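Local coordinates for protein Bd0816 (Bdellovibrio bacteriovorus HD100, PDB 5CER) that probably acts as a serine-type D-Ala-D-Ala carboxypeptidase of the peptidase S13 family, removing the terminal D-alanine from cell-wall peptides, at residues V2-V7 / K366-Q371; L57-T62 / S89-M94. The protein carries 2 engineered substitutions. All blocks are in the same frame, centred on the assembly; numbering follows the deposited sequence.

Contact 1: residues V2-V7 / K366-Q371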
# COMPACT_ATOMS: atom_id res chain seq x y z
N VAL A 2 -12.26 14.99 -11.73
CA VAL A 2 -11.06 14.21 -11.97
C VAL A 2 -10.41 14.69 -13.21
O VAL A 2 -11.05 14.76 -14.26
CB VAL A 2 -11.38 12.71 -12.12
CG1 VAL A 2 -10.10 11.91 -12.26
CG2 VAL A 2 -12.16 12.21 -10.90
N TYR A 3 -9.12 14.97 -13.11
CA TYR A 3 -8.36 15.40 -14.26
C TYR A 3 -6.87 15.29 -14.07
O TYR A 3 -6.36 15.17 -12.93
CB TYR A 3 -8.69 16.85 -14.64
CG TYR A 3 -8.59 17.86 -13.53
CD1 TYR A 3 -7.38 18.48 -13.22
CD2 TYR A 3 -9.73 18.21 -12.79
CE1 TYR A 3 -7.31 19.43 -12.20
CE2 TYR A 3 -9.66 19.16 -11.77
CZ TYR A 3 -8.46 19.77 -11.50
OH TYR A 3 -8.41 20.70 -10.50
N VAL A 4 -6.17 15.35 -15.20
CA VAL A 4 -4.71 15.20 -15.26
C VAL A 4 -4.04 16.50 -14.81
O VAL A 4 -4.32 17.53 -15.37
CB VAL A 4 -4.23 14.84 -16.67
CG1 VAL A 4 -2.69 14.83 -16.72
CG2 VAL A 4 -4.77 13.47 -17.09
N ASN A 5 -3.26 16.45 -13.75
CA ASN A 5 -2.40 17.52 -13.37
C ASN A 5 -1.20 17.50 -14.26
O ASN A 5 -0.84 18.48 -14.84
CB ASN A 5 -2.00 17.40 -11.89
CG ASN A 5 -3.14 17.83 -10.92
OD1 ASN A 5 -3.92 18.72 -11.26
ND2 ASN A 5 -3.20 17.23 -9.72
N SER A 6 -0.59 16.35 -14.40
CA SER A 6 0.73 16.25 -15.00
C SER A 6 1.07 14.77 -15.27
O SER A 6 0.74 13.89 -14.46
CB SER A 6 1.73 16.79 -14.00
OG SER A 6 2.98 16.94 -14.60
N VAL A 7 1.75 14.51 -16.39
CA VAL A 7 2.33 13.21 -16.69
C VAL A 7 3.75 13.41 -17.21
O VAL A 7 3.99 14.26 -18.05
CB VAL A 7 1.47 12.48 -17.75
CG1 VAL A 7 2.15 11.20 -18.25
CG2 VAL A 7 0.13 12.10 -17.17
N LYS A 366 -4.60 3.57 -15.02
CA LYS A 366 -4.28 2.24 -15.57
C LYS A 366 -4.30 2.23 -17.09
O LYS A 366 -3.43 1.61 -17.74
CB LYS A 366 -5.24 1.16 -15.03
CG LYS A 366 -4.97 0.81 -13.57
CD LYS A 366 -6.07 -0.07 -13.04
CE LYS A 366 -5.85 -0.34 -11.55
NZ LYS A 366 -6.78 -1.39 -11.06
N ASN A 367 -5.29 2.89 -17.65
CA ASN A 367 -5.40 2.99 -19.08
C ASN A 367 -4.30 3.86 -19.68
O ASN A 367 -3.81 3.56 -20.77
CB ASN A 367 -6.79 3.47 -19.48
CG ASN A 367 -7.88 2.44 -19.20
OD1 ASN A 367 -7.62 1.23 -18.92
ND2 ASN A 367 -9.10 2.88 -19.30
N LYS A 368 -3.87 4.86 -18.94
CA LYS A 368 -2.77 5.71 -19.38
C LYS A 368 -1.50 4.92 -19.44
O LYS A 368 -0.80 4.96 -20.43
CB LYS A 368 -2.61 6.88 -18.44
CG LYS A 368 -2.32 8.19 -19.15
CD LYS A 368 -2.54 9.35 -18.19
CE LYS A 368 -3.27 10.56 -18.74
NZ LYS A 368 -4.04 10.42 -19.98
N ILE A 369 -1.22 4.15 -18.40
CA ILE A 369 -0.07 3.22 -18.38
C ILE A 369 -0.10 2.22 -19.52
O ILE A 369 0.90 2.02 -20.20
CB ILE A 369 0.05 2.49 -17.02
CG1 ILE A 369 0.56 3.45 -15.96
CG2 ILE A 369 0.97 1.26 -17.09
CD1 ILE A 369 1.96 3.99 -16.21
N SER A 370 -1.26 1.60 -19.74
CA SER A 370 -1.43 0.69 -20.88
C SER A 370 -1.11 1.36 -22.23
O SER A 370 -0.48 0.76 -23.09
CB SER A 370 -2.81 0.08 -20.89
OG SER A 370 -3.04 -0.64 -19.68
N GLN A 371 -1.59 2.59 -22.40
CA GLN A 371 -1.35 3.34 -23.61
C GLN A 371 0.14 3.59 -23.82
O GLN A 371 0.68 3.35 -24.93
CB GLN A 371 -2.13 4.65 -23.57
CG GLN A 371 -2.19 5.38 -24.92
CD GLN A 371 -2.70 4.50 -26.10
OE1 GLN A 371 -3.70 3.79 -25.98
NE2 GLN A 371 -1.99 4.58 -27.23
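At the seam between helix 356-375 and the antiparallel sheet it covers, the long side chain of Lys368 is laid over two valines of the N-terminal strand, Val4 and Val7. The contact is small, about 102 Å² counting both sides, and apolar across the gap: methyl groups meet methylenes, while the backbones stay well apart, with Val7 CA and Lys368 CA 9.5 Å from each other. Val4 CG2 lies 3.7 Å from Lys368 CE. Val7 CG2 touches the same chain slightly nearer its root, 4.0 Å from Lys368 CD and equally far from CE. Both valines present the same branch, the CG2 methyl that sits anti to the carbonyl carbon and beside the backbone N. The lysine chain crosses the two valines obliquely and is kinked towards its end, with CE turned off the extended line (chi3 -137°) and NZ nearly eclipsed with CG. It is poorly ordered, so its detailed path deserves caution. The ammonium group forms a salt bridge with Glu22, a residue that the side chains of Val4 and Val7 also touch, so the charged end is paired beside the valines that carry the apolar part of the chain. Val4 and Val7 can face the helix together, despite being three residues apart, because Asn5 and Ser6 both stand opposite Leu346 in a classic beta bulge; this breaks the usual alternation, and both of those side chains reach Phe29. The next helix residue, Ile369, packs on Phe343 and Ile345 of strand 339-348. A C-terminal helix packed against a sheet that includes the N-terminal strand is characteristic of the penicillin-recognising serine hydrolase fold shared with beta-lactamases.

Contact 2: residues L57-T62 / S89-M94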
# COMPACT_ATOMS: atom_id res chain seq x y z
N LEU A 57 19.67 -5.32 23.76
CA LEU A 57 18.90 -5.81 24.88
C LEU A 57 19.93 -6.18 25.95
O LEU A 57 20.80 -7.02 25.73
CB LEU A 57 18.09 -7.04 24.46
CG LEU A 57 17.22 -6.88 23.21
CD1 LEU A 57 16.74 -8.22 22.72
CD2 LEU A 57 16.03 -5.98 23.47
N HIS A 58 19.80 -5.55 27.11
CA HIS A 58 20.72 -5.65 28.25
C HIS A 58 20.01 -6.46 29.34
O HIS A 58 19.07 -5.99 29.97
CB HIS A 58 21.06 -4.22 28.73
CG HIS A 58 21.88 -3.46 27.74
ND1 HIS A 58 23.24 -3.65 27.61
CD2 HIS A 58 21.53 -2.55 26.81
CE1 HIS A 58 23.69 -2.87 26.64
NE2 HIS A 58 22.67 -2.20 26.14
N LEU A 59 20.44 -7.70 29.50
CA LEU A 59 19.77 -8.71 30.30
C LEU A 59 20.60 -8.99 31.55
O LEU A 59 21.78 -9.40 31.45
CB LEU A 59 19.60 -9.96 29.44
CG LEU A 59 18.38 -9.91 28.53
CD1 LEU A 59 18.71 -10.50 27.16
CD2 LEU A 59 17.18 -10.63 29.11
N THR A 60 20.02 -8.73 32.72
CA THR A 60 20.71 -8.91 33.99
C THR A 60 19.91 -9.87 34.87
O THR A 60 18.75 -9.60 35.15
CB THR A 60 20.87 -7.53 34.69
OG1 THR A 60 21.50 -6.59 33.82
CG2 THR A 60 21.65 -7.65 36.00
N PRO A 61 20.53 -10.98 35.34
CA PRO A 61 19.81 -11.87 36.25
C PRO A 61 19.39 -11.24 37.59
O PRO A 61 20.16 -10.47 38.20
CB PRO A 61 20.78 -13.03 36.51
CG PRO A 61 21.98 -12.81 35.67
CD PRO A 61 21.89 -11.48 35.00
N THR A 62 18.15 -11.53 37.98
CA THR A 62 17.62 -11.21 39.30
C THR A 62 17.71 -12.43 40.20
O THR A 62 17.76 -13.55 39.73
CB THR A 62 16.14 -10.78 39.23
OG1 THR A 62 15.35 -11.75 38.53
CG2 THR A 62 15.99 -9.43 38.54
N SER A 89 10.03 -15.30 20.90
CA SER A 89 10.62 -16.58 20.50
C SER A 89 12.10 -16.64 20.85
O SER A 89 12.57 -17.57 21.51
CB SER A 89 10.41 -16.84 18.98
OG SER A 89 11.11 -17.99 18.54
N GLU A 90 12.82 -15.60 20.43
CA GLU A 90 14.25 -15.49 20.67
C GLU A 90 14.64 -15.49 22.13
O GLU A 90 15.65 -16.10 22.52
CB GLU A 90 14.81 -14.24 20.00
CG GLU A 90 14.94 -14.36 18.49
CD GLU A 90 15.88 -15.49 18.12
OE1 GLU A 90 17.11 -15.31 18.29
OE2 GLU A 90 15.39 -16.55 17.66
N LEU A 91 13.87 -14.79 22.96
CA LEU A 91 14.13 -14.75 24.39
C LEU A 91 14.02 -16.16 25.00
O LEU A 91 14.87 -16.56 25.83
CB LEU A 91 13.22 -13.73 25.10
CG LEU A 91 13.64 -12.28 24.87
CD1 LEU A 91 12.55 -11.32 25.31
CD2 LEU A 91 14.95 -11.94 25.57
N ASN A 92 13.01 -16.88 24.57
CA ASN A 92 12.75 -18.26 25.05
C ASN A 92 13.88 -19.22 24.60
O ASN A 92 14.26 -20.10 25.35
CB ASN A 92 11.37 -18.76 24.56
CG ASN A 92 10.18 -18.13 25.30
OD1 ASN A 92 9.00 -18.54 25.19
ND2 ASN A 92 10.48 -17.11 26.04
N ARG A 93 14.39 -19.04 23.38
CA ARG A 93 15.56 -19.79 22.93
C ARG A 93 16.74 -19.59 23.86
O ARG A 93 17.48 -20.54 24.10
CB ARG A 93 15.93 -19.43 21.49
CG ARG A 93 14.95 -19.95 20.45
CD ARG A 93 15.40 -19.56 19.07
NE ARG A 93 16.78 -19.99 18.89
CZ ARG A 93 17.84 -19.26 18.55
NH1 ARG A 93 17.74 -18.00 18.29
NH2 ARG A 93 19.02 -19.86 18.43
N MET A 94 16.90 -18.38 24.40
CA MET A 94 17.96 -18.06 25.36
C MET A 94 17.57 -18.35 26.80
O MET A 94 18.26 -17.88 27.70
CB MET A 94 18.25 -16.57 25.39
CG MET A 94 18.89 -15.83 24.23
SD MET A 94 19.02 -14.09 24.73
CE MET A 94 19.91 -14.04 26.29
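Leu59 reaches from strand 54-61 to the C-terminal end of helix 81-93, where its CD1 methyl meets Leu91 of the last turn and Met94 just beyond it. The tighter approach is to the methionine: Leu59 CD1 and Met94 CE stand 3.8 Å apart, the two side chains extended toward each other tip to tip. In Met94, CG is anti to the carbonyl carbon and the chain runs straight as far as SD, with chi2 at 179°; a bend at chi3 (55°) then swings CE round to the leucine. Leu91, three residues earlier in the chain, makes the looser contact, Leu59 CD1 to Leu91 CD2 at 4.3 Å. Its CB does not head for the strand, but the branched end curls nearer. Leu59 shares with Met94 the placing of CG beside the backbone N, while its chi2 of 140° lies away from the usual staggered positions, a rotation that sets where CD1 meets the helix. All three contacting groups are hydrocarbon or thioether, and Leu59 also packs on Met67 and Val196 of the strands flanking its own. The helix end has a polar side as well. Arg93 forms a salt bridge with Glu90, its NH1 2.8 Å from both Glu90 OE1 and OE2; the hydrogen bond goes to OE2 on the syn side, somewhat out of the carboxylate plane, and OE1 also accepts from Leu398 N. Met94 is the first residue to leave helical geometry. Helix 81-93 connects strands 67-72 and 98-104, which run parallel side by side, so Leu59 packs the neighbouring hairpin strand, 54-61, against the helix of a beta-alpha-beta crossover on a mixed beta sheet.

How the contacts relate
The two contacts lie at opposite ends of an elongated chain, on either side of its centre, with their own centres 54 Å apart and their nearest atoms about 38 Å apart. They share no helix, strand or sheet. Contact 1 joins the N-terminal strand 3-11 to helix 356-375, late in the chain, so everything in contact 2 falls between its segments. Contact 2 is far more local, 26 residues lying between its segments, and belongs to the mixed sheet rather than the antiparallel one. Each therefore packs a helix on a separate sheet, consistent with an accessory region inserted into a beta-lactamase-like core, as in other S13 peptidases.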